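Local structure of AGR_C_1268p (Agrobacterium tumefaciens str. C58, 2GHS) at residues A[230-235]-A[243-248]; A[264-269]-A[310-315]; A[271-276]-A[286-291]. The protein probably binds a divalent metal cation and hydrolyses sugar lactones, as a regucalcin-like gluconolactonase of the SMP-30/CGR1 family. All blocks are in the same frame, centred on the assembly; numbering follows the deposited sequence.

Contact 1. Residues A[230-235]-A[243-248]; sequences GGMDGS and IWNARW
Asn245 meets Met232 and Ser235 across the hairpin. Its CG is anti to the backbone N (chi1 175°), which brings the amide up against strand 231-235. Asn245 CB passes 3.3 Å from Ser235 OG. Asn245 CG is 3.5 Å from Ser235 OG, with CE of the selenomethionine Met232 beyond it. The Met232 side chain crosses that of Asn245 at about a right angle. Asn245 OD1 packs 3.4 Å from Met232 CB. At the tip, Asn245 ND2 donates a 2.8 Å hydrogen bond to Ser235 OG, which sits 19° out of the amide plane. Ser183 OG also bonds to Ser235 OG, so two partners hold this buried hydroxyl. Arg247 lies on the same face, with NH1 3.3 Å from Met232 CG. Arg247 NE and NH2 bond to Lys229 O and Ile228 O. On the backbone, Asp233 N bonds to Ala246 O (2.8 Å) and Ala246 N to Gly234 O (2.9 Å). The register slips by one residue between Met232 and Ser235. Asp233 OD2 is 3.5 Å from Trp248 CE3. Asp233 is a predicted metal ligand, with Glu52 and Asn182, and the predicted proton donor/acceptor. The arrangement is a beta bulge in an antiparallel hairpin of a propeller blade, at the probable active site.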
ATOM      1  N   GLY A 230     -17.513  -2.203   4.283  1.00 10.47           N
ATOM      2  CA  GLY A 230     -16.072  -2.055   4.316  1.00 10.84           C
ATOM      3  C   GLY A 230     -15.532  -1.085   3.265  1.00 13.22           C
ATOM      4  O   GLY A 230     -16.238  -0.692   2.338  1.00 15.40           O
ATOM      5  N   GLY A 231     -14.281  -0.701   3.443  1.00 10.86           N
ATOM      6  CA  GLY A 231     -13.579   0.268   2.603  1.00  9.76           C
ATOM      7  C   GLY A 231     -12.486  -0.367   1.781  1.00 11.12           C
ATOM      8  O   GLY A 231     -11.731  -1.167   2.313  1.00 14.04           O
HETATM    9  N   MSE A 232     -12.414  -0.023   0.501  1.00  9.78           N
HETATM   10  CA  MSE A 232     -11.340  -0.534  -0.357  1.00  9.06           C
HETATM   11  C   MSE A 232     -10.063   0.194   0.024  1.00 10.12           C
HETATM   12  O   MSE A 232      -9.952   1.418  -0.141  1.00 11.47           O
HETATM   13  CB  MSE A 232     -11.652  -0.355  -1.829  1.00 11.70           C
HETATM   14  CG  MSE A 232     -12.884  -1.100  -2.249  1.00 11.88           C
HETATM   15 SE   MSE A 232     -13.162  -0.919  -4.190  1.00 17.08          SE
HETATM   16  CE  MSE A 232     -12.253  -2.533  -4.768  1.00 24.63           C
ATOM     17  N   ASP A 233      -9.099  -0.567   0.557  1.00  8.86           N
ATOM     18  CA  ASP A 233      -7.848   0.019   1.021  1.00  9.17           C
ATOM     19  C   ASP A 233      -6.731  -0.313   0.006  1.00 10.47           C
ATOM     20  O   ASP A 233      -6.943  -0.140  -1.188  1.00  9.42           O
ATOM     21  CB  ASP A 233      -7.542  -0.475   2.459  1.00  9.51           C
ATOM     22  CG  ASP A 233      -8.005   0.490   3.520  1.00 21.40           C
ATOM     23  OD1 ASP A 233      -9.055   1.168   3.328  1.00 21.31           O
ATOM     24  OD2 ASP A 233      -7.318   0.567   4.553  1.00 21.94           O
ATOM     25  N   GLY A 234      -5.547  -0.778   0.451  1.00  9.30           N
ATOM     26  CA  GLY A 234      -4.442  -1.021  -0.468  1.00  9.73           C
ATOM     27  C   GLY A 234      -4.685  -2.209  -1.361  1.00  8.36           C
ATOM     28  O   GLY A 234      -5.468  -3.119  -1.019  1.00  8.51           O
ATOM     29  N   SER A 235      -4.063  -2.152  -2.540  1.00  8.71           N
ATOM     30  CA  SER A 235      -4.138  -3.224  -3.526  1.00  8.52           C
ATOM     31  C   SER A 235      -2.844  -3.530  -4.233  1.00 10.90           C
ATOM     32  O   SER A 235      -2.008  -2.642  -4.431  1.00 10.01           O
ATOM     33  CB  SER A 235      -5.130  -2.880  -4.626  1.00  9.23           C
ATOM     34  OG  SER A 235      -6.453  -2.737  -4.128  1.00  9.57           O
ATOM     35  N   ILE A 243      -6.720  -7.958  -9.452  1.00  8.53           N
ATOM     36  CA  ILE A 243      -6.508  -7.012  -8.345  1.00  9.18           C
ATOM     37  C   ILE A 243      -6.835  -7.704  -7.031  1.00  9.62           C
ATOM     38  O   ILE A 243      -7.881  -8.343  -6.902  1.00  9.48           O
ATOM     39  CB  ILE A 243      -7.358  -5.738  -8.563  1.00 11.39           C
ATOM     40  CG1 ILE A 243      -6.872  -5.000  -9.829  1.00 13.37           C
ATOM     41  CG2 ILE A 243      -7.365  -4.890  -7.293  1.00 13.27           C
ATOM     42  CD1 ILE A 243      -7.702  -3.845 -10.205  1.00 22.89           C
ATOM     43  N   TRP A 244      -5.920  -7.575  -6.062  1.00  8.28           N
ATOM     44  CA  TRP A 244      -6.076  -8.122  -4.750  1.00  9.57           C
ATOM     45  C   TRP A 244      -6.131  -6.927  -3.791  1.00  9.33           C
ATOM     46  O   TRP A 244      -5.144  -6.211  -3.655  1.00  9.17           O
ATOM     47  CB  TRP A 244      -4.887  -9.017  -4.397  1.00 10.98           C
ATOM     48  CG  TRP A 244      -4.734 -10.245  -5.264  1.00  8.67           C
ATOM     49  CD1 TRP A 244      -4.414 -10.289  -6.579  1.00  9.85           C
ATOM     50  CD2 TRP A 244      -4.936 -11.598  -4.848  1.00  7.76           C
ATOM     51  NE1 TRP A 244      -4.366 -11.608  -7.002  1.00 10.60           N
ATOM     52  CE2 TRP A 244      -4.681 -12.420  -5.950  1.00  9.20           C
ATOM     53  CE3 TRP A 244      -5.252 -12.198  -3.632  1.00  8.55           C
ATOM     54  CZ2 TRP A 244      -4.755 -13.836  -5.880  1.00  8.71           C
ATOM     55  CZ3 TRP A 244      -5.319 -13.605  -3.553  1.00  8.63           C
ATOM     56  CH2 TRP A 244      -5.091 -14.388  -4.678  1.00  7.18           C
ATOM     57  N   ASN A 245      -7.293  -6.696  -3.198  1.00  7.81           N
ATOM     58  CA  ASN A 245      -7.614  -5.479  -2.426  1.00  8.58           C
ATOM     59  C   ASN A 245      -7.938  -5.795  -0.970  1.00  8.80           C
ATOM     60  O   ASN A 245      -8.856  -6.605  -0.700  1.00  9.41           O
ATOM     61  CB  ASN A 245      -8.828  -4.773  -3.063  1.00  8.84           C
ATOM     62  CG  ASN A 245      -9.289  -3.594  -2.268  1.00 10.58           C
ATOM     63  OD1 ASN A 245     -10.435  -3.563  -1.779  1.00 11.41           O
ATOM     64  ND2 ASN A 245      -8.415  -2.595  -2.131  1.00  9.68           N
ATOM     65  N   ALA A 246      -7.220  -5.159  -0.049  1.00  9.80           N
ATOM     66  CA  ALA A 246      -7.515  -5.242   1.380  1.00 10.61           C
ATOM     67  C   ALA A 246      -8.798  -4.456   1.659  1.00 10.59           C
ATOM     68  O   ALA A 246      -8.921  -3.305   1.252  1.00 11.06           O
ATOM     69  CB  ALA A 246      -6.369  -4.682   2.196  1.00 10.61           C
ATOM     70  N   ARG A 247      -9.750  -5.071   2.348  1.00  9.02           N
ATOM     71  CA  ARG A 247     -11.043  -4.456   2.606  1.00  9.93           C
ATOM     72  C   ARG A 247     -11.114  -4.117   4.091  1.00  9.58           C
ATOM     73  O   ARG A 247     -11.257  -5.000   4.939  1.00 10.29           O
ATOM     74  CB  ARG A 247     -12.193  -5.400   2.209  1.00 11.87           C
ATOM     75  CG  ARG A 247     -13.599  -4.815   2.321  1.00 19.32           C
ATOM     76  CD  ARG A 247     -14.043  -4.319   1.012  1.00 16.19           C
ATOM     77  NE  ARG A 247     -15.314  -3.616   0.928  1.00 11.77           N
ATOM     78  CZ  ARG A 247     -15.743  -3.103  -0.217  1.00 12.15           C
ATOM     79  NH1 ARG A 247     -15.055  -3.361  -1.324  1.00 10.60           N
ATOM     80  NH2 ARG A 247     -16.868  -2.424  -0.283  1.00 15.49           N
ATOM     81  N   TRP A 248     -10.969  -2.831   4.409  1.00  8.71           N
ATOM     82  CA  TRP A 248     -10.993  -2.401   5.793  1.00  9.64           C
ATOM     83  C   TRP A 248     -12.356  -2.641   6.426  1.00 12.02           C
ATOM     84  O   TRP A 248     -13.375  -2.225   5.882  1.00 11.74           O
ATOM     85  CB  TRP A 248     -10.663  -0.927   5.869  1.00 12.03           C
ATOM     86  CG  TRP A 248     -10.768  -0.277   7.216  1.00 12.92           C
ATOM     87  CD1 TRP A 248     -11.910   0.041   7.894  1.00 11.84           C
ATOM     88  CD2 TRP A 248      -9.679   0.206   8.014  1.00 15.55           C
ATOM     89  NE1 TRP A 248     -11.589   0.674   9.095  1.00 13.49           N
ATOM     90  CE2 TRP A 248     -10.231   0.786   9.183  1.00 13.83           C
ATOM     91  CE3 TRP A 248      -8.301   0.217   7.853  1.00 15.11           C
ATOM     92  CZ2 TRP A 248      -9.437   1.381  10.173  1.00 15.46           C
ATOM     93  CZ3 TRP A 248      -7.504   0.822   8.847  1.00 15.40           C
ATOM     94  CH2 TRP A 248      -8.075   1.374   9.996  1.00 16.01           C
TER

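Contact 2. Residues A[264-269]-A[310-315]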
ATOM      1  N   ALA A 264     -13.175 -13.971  -5.376  1.00  7.30           N
ATOM      2  CA  ALA A 264     -12.794 -14.586  -4.124  1.00  6.50           C
ATOM      3  C   ALA A 264     -12.627 -13.560  -3.014  1.00  6.62           C
ATOM      4  O   ALA A 264     -12.288 -12.375  -3.273  1.00  8.59           O
ATOM      5  CB  ALA A 264     -11.509 -15.361  -4.263  1.00  7.72           C
ATOM      6  N   ARG A 265     -12.783 -14.054  -1.800  1.00  6.03           N
ATOM      7  CA  ARG A 265     -12.482 -13.333  -0.576  1.00  7.00           C
ATOM      8  C   ARG A 265     -11.651 -14.206   0.345  1.00  7.71           C
ATOM      9  O   ARG A 265     -12.062 -15.341   0.696  1.00  8.24           O
ATOM     10  CB  ARG A 265     -13.767 -12.941   0.165  1.00  7.84           C
ATOM     11  CG  ARG A 265     -13.504 -12.377   1.564  1.00  9.18           C
ATOM     12  CD  ARG A 265     -14.665 -11.556   2.094  1.00 12.39           C
ATOM     13  NE  ARG A 265     -14.726 -10.231   1.477  1.00  9.77           N
ATOM     14  CZ  ARG A 265     -15.541  -9.254   1.888  1.00 18.78           C
ATOM     15  NH1 ARG A 265     -16.353  -9.450   2.918  1.00 16.47           N
ATOM     16  NH2 ARG A 265     -15.535  -8.062   1.278  1.00 12.42           N
ATOM     17  N   TYR A 266     -10.477 -13.696   0.726  1.00  7.85           N
ATOM     18  CA  TYR A 266      -9.517 -14.444   1.530  1.00  6.84           C
ATOM     19  C   TYR A 266      -9.527 -13.790   2.887  1.00  8.11           C
ATOM     20  O   TYR A 266      -9.148 -12.600   3.039  1.00 10.12           O
ATOM     21  CB  TYR A 266      -8.109 -14.370   0.910  1.00  5.73           C
ATOM     22  CG  TYR A 266      -8.027 -14.983  -0.468  1.00  3.30           C
ATOM     23  CD1 TYR A 266      -8.338 -14.235  -1.595  1.00  7.96           C
ATOM     24  CD2 TYR A 266      -7.748 -16.335  -0.635  1.00  7.09           C
ATOM     25  CE1 TYR A 266      -8.323 -14.788  -2.845  1.00  9.82           C
ATOM     26  CE2 TYR A 266      -7.712 -16.891  -1.928  1.00  8.44           C
ATOM     27  CZ  TYR A 266      -8.018 -16.106  -3.017  1.00  7.91           C
ATOM     28  OH  TYR A 266      -7.997 -16.672  -4.301  1.00  9.53           O
ATOM     29  N   GLU A 267     -10.029 -14.527   3.873  1.00  5.94           N
ATOM     30  CA  GLU A 267     -10.181 -14.034   5.229  1.00  7.48           C
ATOM     31  C   GLU A 267      -8.810 -13.916   5.929  1.00  8.25           C
ATOM     32  O   GLU A 267      -7.902 -14.724   5.700  1.00  8.68           O
ATOM     33  CB  GLU A 267     -11.163 -14.894   6.030  1.00  7.58           C
ATOM     34  CG  GLU A 267     -12.590 -14.906   5.454  1.00 10.92           C
ATOM     35  CD  GLU A 267     -13.577 -15.730   6.263  1.00 11.90           C
ATOM     36  OE1 GLU A 267     -13.157 -16.570   7.096  1.00 16.49           O
ATOM     37  OE2 GLU A 267     -14.815 -15.538   6.070  1.00 17.13           O
ATOM     38  N   VAL A 268      -8.681 -12.893   6.769  1.00  9.24           N
ATOM     39  CA  VAL A 268      -7.528 -12.688   7.685  1.00  9.74           C
ATOM     40  C   VAL A 268      -8.061 -12.258   9.047  1.00 10.88           C
ATOM     41  O   VAL A 268      -9.135 -11.676   9.144  1.00 13.25           O
ATOM     42  CB  VAL A 268      -6.513 -11.653   7.183  1.00 13.75           C
ATOM     43  CG1 VAL A 268      -5.927 -12.094   5.828  1.00 16.72           C
ATOM     44  CG2 VAL A 268      -7.123 -10.344   7.004  1.00 12.64           C
ATOM     45  N   PRO A 269      -7.325 -12.598  10.103  1.00 10.38           N
ATOM     46  CA  PRO A 269      -7.817 -12.357  11.461  1.00 11.74           C
ATOM     47  C   PRO A 269      -7.960 -10.907  11.858  1.00 13.51           C
ATOM     48  O   PRO A 269      -8.860 -10.601  12.644  1.00 16.62           O
ATOM     49  CB  PRO A 269      -6.779 -13.067  12.354  1.00 11.77           C
ATOM     50  CG  PRO A 269      -6.168 -14.059  11.492  1.00 11.66           C
ATOM     51  CD  PRO A 269      -6.093 -13.398  10.125  1.00 12.24           C
ATOM     52  N   PHE A 310       0.151 -10.593   8.601  1.00  7.67           N
ATOM     53  CA  PHE A 310      -0.111 -11.986   8.250  1.00  6.80           C
ATOM     54  C   PHE A 310       0.466 -12.393   6.897  1.00  6.98           C
ATOM     55  O   PHE A 310       0.821 -11.562   6.100  1.00  8.00           O
ATOM     56  CB  PHE A 310      -1.618 -12.226   8.187  1.00  7.33           C
ATOM     57  CG  PHE A 310      -2.360 -11.738   9.389  1.00  6.01           C
ATOM     58  CD1 PHE A 310      -2.439 -12.507  10.557  1.00  6.90           C
ATOM     59  CD2 PHE A 310      -3.002 -10.484   9.380  1.00 10.46           C
ATOM     60  CE1 PHE A 310      -3.093 -12.000  11.709  1.00  6.80           C
ATOM     61  CE2 PHE A 310      -3.677 -10.007  10.521  1.00  7.44           C
ATOM     62  CZ  PHE A 310      -3.695 -10.737  11.678  1.00  9.13           C
ATOM     63  N   GLU A 311       0.539 -13.682   6.664  1.00  7.68           N
ATOM     64  CA  GLU A 311       0.736 -14.252   5.322  1.00  6.73           C
ATOM     65  C   GLU A 311      -0.416 -15.199   5.038  1.00  8.89           C
ATOM     66  O   GLU A 311      -0.751 -16.056   5.864  1.00  6.99           O
ATOM     67  CB  GLU A 311       2.056 -15.014   5.290  1.00 10.09           C
ATOM     68  CG  GLU A 311       2.490 -15.559   3.969  1.00 13.77           C
ATOM     69  CD  GLU A 311       3.715 -16.430   4.155  1.00 20.41           C
ATOM     70  OE1 GLU A 311       4.822 -15.908   4.266  1.00 26.47           O
ATOM     71  OE2 GLU A 311       3.587 -17.667   4.247  1.00 38.74           O
ATOM     72  N   LEU A 312      -0.998 -15.124   3.847  1.00  8.79           N
ATOM     73  CA  LEU A 312      -2.087 -16.044   3.502  1.00  7.29           C
ATOM     74  C   LEU A 312      -1.549 -17.469   3.278  1.00  6.69           C
ATOM     75  O   LEU A 312      -0.342 -17.638   3.010  1.00  7.23           O
ATOM     76  CB  LEU A 312      -2.781 -15.569   2.223  1.00  8.42           C
ATOM     77  CG  LEU A 312      -3.532 -14.236   2.242  1.00  9.17           C
ATOM     78  CD1 LEU A 312      -4.349 -14.072   0.963  1.00 12.53           C
ATOM     79  CD2 LEU A 312      -4.446 -14.168   3.436  1.00 12.03           C
ATOM     80  N   GLY A 313      -2.424 -18.471   3.348  1.00  7.37           N
ATOM     81  CA  GLY A 313      -2.021 -19.844   3.113  1.00  7.83           C
ATOM     82  C   GLY A 313      -1.922 -20.240   1.654  1.00  8.45           C
ATOM     83  O   GLY A 313      -1.430 -21.313   1.325  1.00  8.06           O
ATOM     84  N   ILE A 314      -2.396 -19.362   0.776  1.00  9.24           N
ATOM     85  CA  ILE A 314      -2.510 -19.674  -0.663  1.00  9.79           C
ATOM     86  C   ILE A 314      -1.379 -19.086  -1.473  1.00 11.72           C
ATOM     87  O   ILE A 314      -0.722 -18.109  -1.116  1.00 13.92           O
ATOM     88  CB  ILE A 314      -3.868 -19.199  -1.253  1.00 14.77           C
ATOM     89  CG1 ILE A 314      -4.018 -17.679  -1.080  1.00 21.35           C
ATOM     90  CG2 ILE A 314      -5.035 -19.967  -0.619  1.00 14.69           C
ATOM     91  CD1 ILE A 314      -4.220 -16.983  -2.322  1.00 25.32           C
ATOM     92  N   GLU A 315      -1.147 -19.691  -2.626  1.00  9.41           N
ATOM     93  CA  GLU A 315      -0.172 -19.184  -3.539  1.00 10.30           C
ATOM     94  C   GLU A 315      -0.732 -18.031  -4.359  1.00 10.36           C
ATOM     95  O   GLU A 315      -1.917 -18.039  -4.731  1.00 11.53           O
ATOM     96  CB  GLU A 315       0.284 -20.270  -4.499  1.00 10.70           C
ATOM     97  CG  GLU A 315       1.572 -19.870  -5.230  1.00 10.42           C
ATOM     98  CD  GLU A 315       1.628 -20.247  -6.696  1.00 18.47           C
ATOM     99  OE1 GLU A 315       0.562 -20.342  -7.383  1.00 25.27           O
ATOM    100  OE2 GLU A 315       2.774 -20.508  -7.146  1.00 17.63           O
TER
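Tyr266 OH is hydrogen-bonded to Arg255 NH1, while the carbons of Tyr266 pack against Leu312 and Ile314. No hydrogen bond joins the two segments, so the contact is apolar. Ile314 crosses Tyr266 at about a right angle, and its CD1 comes to 3.5 Å from Tyr266 CE2. With chi1 near 60°, Ile314 swings CG1 and CD1 over to the Tyr266 ring. The two methyls of Leu312 divide the work. CD1 of Leu312 meets Tyr266 CB at 3.8 Å. CD2 of Leu312 presses on Val268 CG1 at 3.5 Å, which is tight for two methyl carbons. Farther along, Pro269 covers one face of the Phe310 ring. Its CD is 3.8 Å from the Phe310 ring centroid and 14° off the ring normal, a CH-pi contact. Pro269 and Phe310 come to it from opposite directions. The Tyr266 ring also stacks with Phe36 and Trp244, and Phe310 touches Ser290 of the next sheet strand. Strand 262-267 belongs to one sheet and strand 309-311 to the next. This is hydrophobic packing between adjacent blades of a six-bladed beta-propeller, the fold of the SMP-30 family.

Contact 3. Residues A[271-276]-A[286-291]; sequences KQTTCP and LLVTSA
Thr274 and Thr289 set their side chains at about a right angle, with the two OG1 atoms 2.8 Å apart. A chi1 near 50° in both residues turns the hydroxyls to each other. The proton of Thr289 OG1 could turn to either Thr274 OG1 or Cys275 O, the latter 3.2 Å from Thr289 OG1. The same carbonyl takes the backbone N-H of Thr289 in its plane (Thr289 N to Cys275 O, 3.0 Å). Thr274 N donates to Thr289 O at 2.9 Å. That bond is almost straight at hydrogen (177°), though the donor stands above the carbonyl plane.

Segments 271-276 and 286-291 form an antiparallel hairpin in one blade of the propeller, where strand 273-279 is at the edge of its sheet. Its Thr274 lies close to the predicted active-site Asp233, and Cys275 touches Glu52, a predicted metal ligand.

Thr273, Pro276, Val288 and Ser290 share one face of the hairpin. Here Thr273 meets Val288 at a slant, and the methyls Thr273 CG2 and Val288 CG1 are only 3.4 Å apart, closer than usual contact. Pro276 CB rests against Leu286 CD2 at 4.0 Å.

At the other end Gln272 stretches alongside Ala291. Its NE2 makes a weak bond to Ala291 O. A water accepts from Gln272 N and donates to Ala291 O at 2.6 Å. The water is the firmer partner of this carbonyl, the amide a weak second. Gln272 is the centre of an inverse gamma turn, which leads the chain into the strand. Three polar ends are also hydrogen-bonded beyond the hairpin: Thr274 OG1 to Gly51 O, Thr273 OG1 to Ala252 N in the neighbouring blade, and Gln272 NE2 to Glu293 O.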
ATOM      1  N   LYS A 271      -9.372  -7.418  11.383  1.00  7.79           N
ATOM      2  CA  LYS A 271     -10.541  -6.957  10.638  1.00  8.27           C
ATOM      3  C   LYS A 271     -10.292  -5.660   9.901  1.00  6.34           C
ATOM      4  O   LYS A 271     -10.852  -5.440   8.838  1.00  7.55           O
ATOM      5  CB  LYS A 271     -11.781  -6.845  11.547  1.00 12.59           C
ATOM      6  CG  LYS A 271     -12.218  -8.185  12.168  1.00 22.21           C
ATOM      7  CD  LYS A 271     -12.569  -9.263  11.105  1.00 27.30           C
ATOM      8  CE  LYS A 271     -11.785 -10.569  11.302  1.00 33.86           C
ATOM      9  N   GLN A 272      -9.412  -4.820  10.431  1.00  6.42           N
ATOM     10  CA  GLN A 272      -9.080  -3.552   9.784  1.00  6.99           C
ATOM     11  C   GLN A 272      -7.901  -3.765   8.836  1.00  6.38           C
ATOM     12  O   GLN A 272      -6.778  -3.303   9.070  1.00  5.82           O
ATOM     13  CB  GLN A 272      -8.828  -2.463  10.806  1.00  8.17           C
ATOM     14  CG  GLN A 272     -10.020  -2.244  11.675  1.00 11.26           C
ATOM     15  CD  GLN A 272     -10.016  -1.000  12.467  1.00 19.08           C
ATOM     16  OE1 GLN A 272     -11.072  -0.389  12.614  1.00 14.20           O
ATOM     17  NE2 GLN A 272      -8.876  -0.620  13.027  1.00 12.65           N
ATOM     18  N   THR A 273      -8.223  -4.476   7.749  1.00  6.55           N
ATOM     19  CA  THR A 273      -7.230  -4.956   6.800  1.00  6.65           C
ATOM     20  C   THR A 273      -6.774  -3.748   5.976  1.00  7.08           C
ATOM     21  O   THR A 273      -7.620  -2.996   5.442  1.00  7.78           O
ATOM     22  CB  THR A 273      -7.838  -5.970   5.845  1.00  8.97           C
ATOM     23  OG1 THR A 273      -8.862  -6.688   6.487  1.00 12.86           O
ATOM     24  CG2 THR A 273      -6.782  -6.937   5.322  1.00 14.25           C
ATOM     25  N   THR A 274      -5.462  -3.544   5.843  1.00  6.74           N
ATOM     26  CA  THR A 274      -5.004  -2.327   5.163  1.00  7.20           C
ATOM     27  C   THR A 274      -4.311  -2.500   3.808  1.00  9.00           C
ATOM     28  O   THR A 274      -4.562  -1.721   2.926  1.00  8.18           O
ATOM     29  CB  THR A 274      -4.076  -1.505   6.053  1.00 10.50           C
ATOM     30  OG1 THR A 274      -3.047  -2.332   6.551  1.00  9.16           O
ATOM     31  CG2 THR A 274      -4.851  -0.902   7.208  1.00  8.88           C
ATOM     32  N   CYS A 275      -3.478  -3.507   3.634  1.00  5.39           N
ATOM     33  CA  CYS A 275      -2.693  -3.605   2.405  1.00  6.97           C
ATOM     34  C   CYS A 275      -2.042  -4.968   2.212  1.00  6.13           C
ATOM     35  O   CYS A 275      -1.514  -5.520   3.166  1.00  7.22           O
ATOM     36  CB  CYS A 275      -1.603  -2.520   2.350  1.00 10.28           C
ATOM     37  SG  CYS A 275      -0.946  -2.220   0.677  1.00 11.19           S
ATOM     38  N   PRO A 276      -2.088  -5.492   0.974  1.00  7.52           N
ATOM     39  CA  PRO A 276      -1.275  -6.673   0.644  1.00  9.20           C
ATOM     40  C   PRO A 276       0.105  -6.358   0.045  1.00  8.79           C
ATOM     41  O   PRO A 276       0.357  -5.260  -0.466  1.00  7.75           O
ATOM     42  CB  PRO A 276      -2.153  -7.392  -0.365  1.00  9.08           C
ATOM     43  CG  PRO A 276      -2.964  -6.336  -0.998  1.00 11.81           C
ATOM     44  CD  PRO A 276      -2.913  -5.095  -0.175  1.00  7.49           C
ATOM     45  N   LEU A 286       1.562 -13.946  -0.123  1.00  5.92           N
ATOM     46  CA  LEU A 286       0.903 -12.673   0.078  1.00  8.19           C
ATOM     47  C   LEU A 286       0.920 -12.280   1.547  1.00  8.40           C
ATOM     48  O   LEU A 286       0.340 -12.969   2.381  1.00  9.35           O
ATOM     49  CB  LEU A 286      -0.521 -12.691  -0.484  1.00  9.03           C
ATOM     50  CG  LEU A 286      -1.082 -11.301  -0.779  1.00 10.45           C
ATOM     51  CD1 LEU A 286      -0.441 -10.666  -2.026  1.00 12.29           C
ATOM     52  CD2 LEU A 286      -2.593 -11.317  -0.886  1.00 11.16           C
ATOM     53  N   LEU A 287       1.639 -11.205   1.830  1.00  8.59           N
ATOM     54  CA  LEU A 287       1.632 -10.537   3.155  1.00  8.35           C
ATOM     55  C   LEU A 287       0.459  -9.567   3.245  1.00  7.42           C
ATOM     56  O   LEU A 287       0.125  -8.945   2.226  1.00  7.81           O
ATOM     57  CB  LEU A 287       2.988  -9.811   3.343  1.00  8.38           C
ATOM     58  CG  LEU A 287       3.229  -8.957   4.598  1.00 10.86           C
ATOM     59  CD1 LEU A 287       4.715  -8.842   4.822  1.00 12.48           C
ATOM     60  CD2 LEU A 287       2.633  -7.568   4.461  1.00 13.45           C
ATOM     61  N   VAL A 288      -0.147  -9.412   4.434  1.00  8.62           N
ATOM     62  CA  VAL A 288      -1.310  -8.536   4.640  1.00  7.25           C
ATOM     63  C   VAL A 288      -1.127  -7.821   5.968  1.00  7.31           C
ATOM     64  O   VAL A 288      -0.947  -8.478   6.993  1.00  8.23           O
ATOM     65  CB  VAL A 288      -2.624  -9.352   4.688  1.00 10.35           C
ATOM     66  CG1 VAL A 288      -3.777  -8.440   4.807  1.00 11.62           C
ATOM     67  CG2 VAL A 288      -2.739 -10.266   3.455  1.00 10.27           C
ATOM     68  N   THR A 289      -1.080  -6.489   5.935  1.00  7.14           N
ATOM     69  CA  THR A 289      -1.066  -5.652   7.117  1.00  6.25           C
ATOM     70  C   THR A 289      -2.472  -5.348   7.596  1.00  6.50           C
ATOM     71  O   THR A 289      -3.469  -5.417   6.848  1.00  6.60           O
ATOM     72  CB  THR A 289      -0.323  -4.322   6.886  1.00  7.60           C
ATOM     73  OG1 THR A 289      -0.780  -3.700   5.685  1.00  7.91           O
ATOM     74  CG2 THR A 289       1.166  -4.582   6.729  1.00  9.31           C
ATOM     75  N   SER A 290      -2.525  -4.944   8.851  1.00  4.20           N
ATOM     76  CA  SER A 290      -3.784  -4.540   9.471  1.00  4.32           C
ATOM     77  C   SER A 290      -3.564  -3.438  10.530  1.00  5.96           C
ATOM     78  O   SER A 290      -2.446  -2.986  10.772  1.00  8.81           O
ATOM     79  CB  SER A 290      -4.526  -5.740  10.081  1.00  5.99           C
ATOM     80  OG  SER A 290      -3.853  -6.268  11.215  1.00  7.31           O
ATOM     81  N   ALA A 291      -4.661  -2.971  11.093  1.00  6.75           N
ATOM     82  CA  ALA A 291      -4.633  -1.807  11.996  1.00  6.15           C
ATOM     83  C   ALA A 291      -5.466  -2.030  13.257  1.00  7.22           C
ATOM     84  O   ALA A 291      -6.440  -2.787  13.260  1.00  7.71           O
ATOM     85  CB  ALA A 291      -5.160  -0.539  11.259  1.00  6.48           C
TER
HETATM   86  O   HOH W   1      -7.359  -5.174  12.598  1.00 13.37           O

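From the N terminus, strand 34-36 joins the sheet of contact 1 and strand 41-44 that of contact 3. Contact 1 then closes the hairpin of strands 231-237 and 243-248. The chain runs on through strands 252-256 and 262-267. Contact 2 opens on the last of these and closes only when 310-315 returns, after about 40 residues. Contact 3 falls wholly within that span and closes the hairpin of strands 273-279 and 285-290. No pair of contacts crosses. Contacts 1 and 3 are hairpins of adjacent blades, joined where Gly234 N probably bonds to Thr274 O. Contact 2 ties the same blades farther out: Ile314 packs on Trp244, while Phe310 N probably bonds to Val288 O.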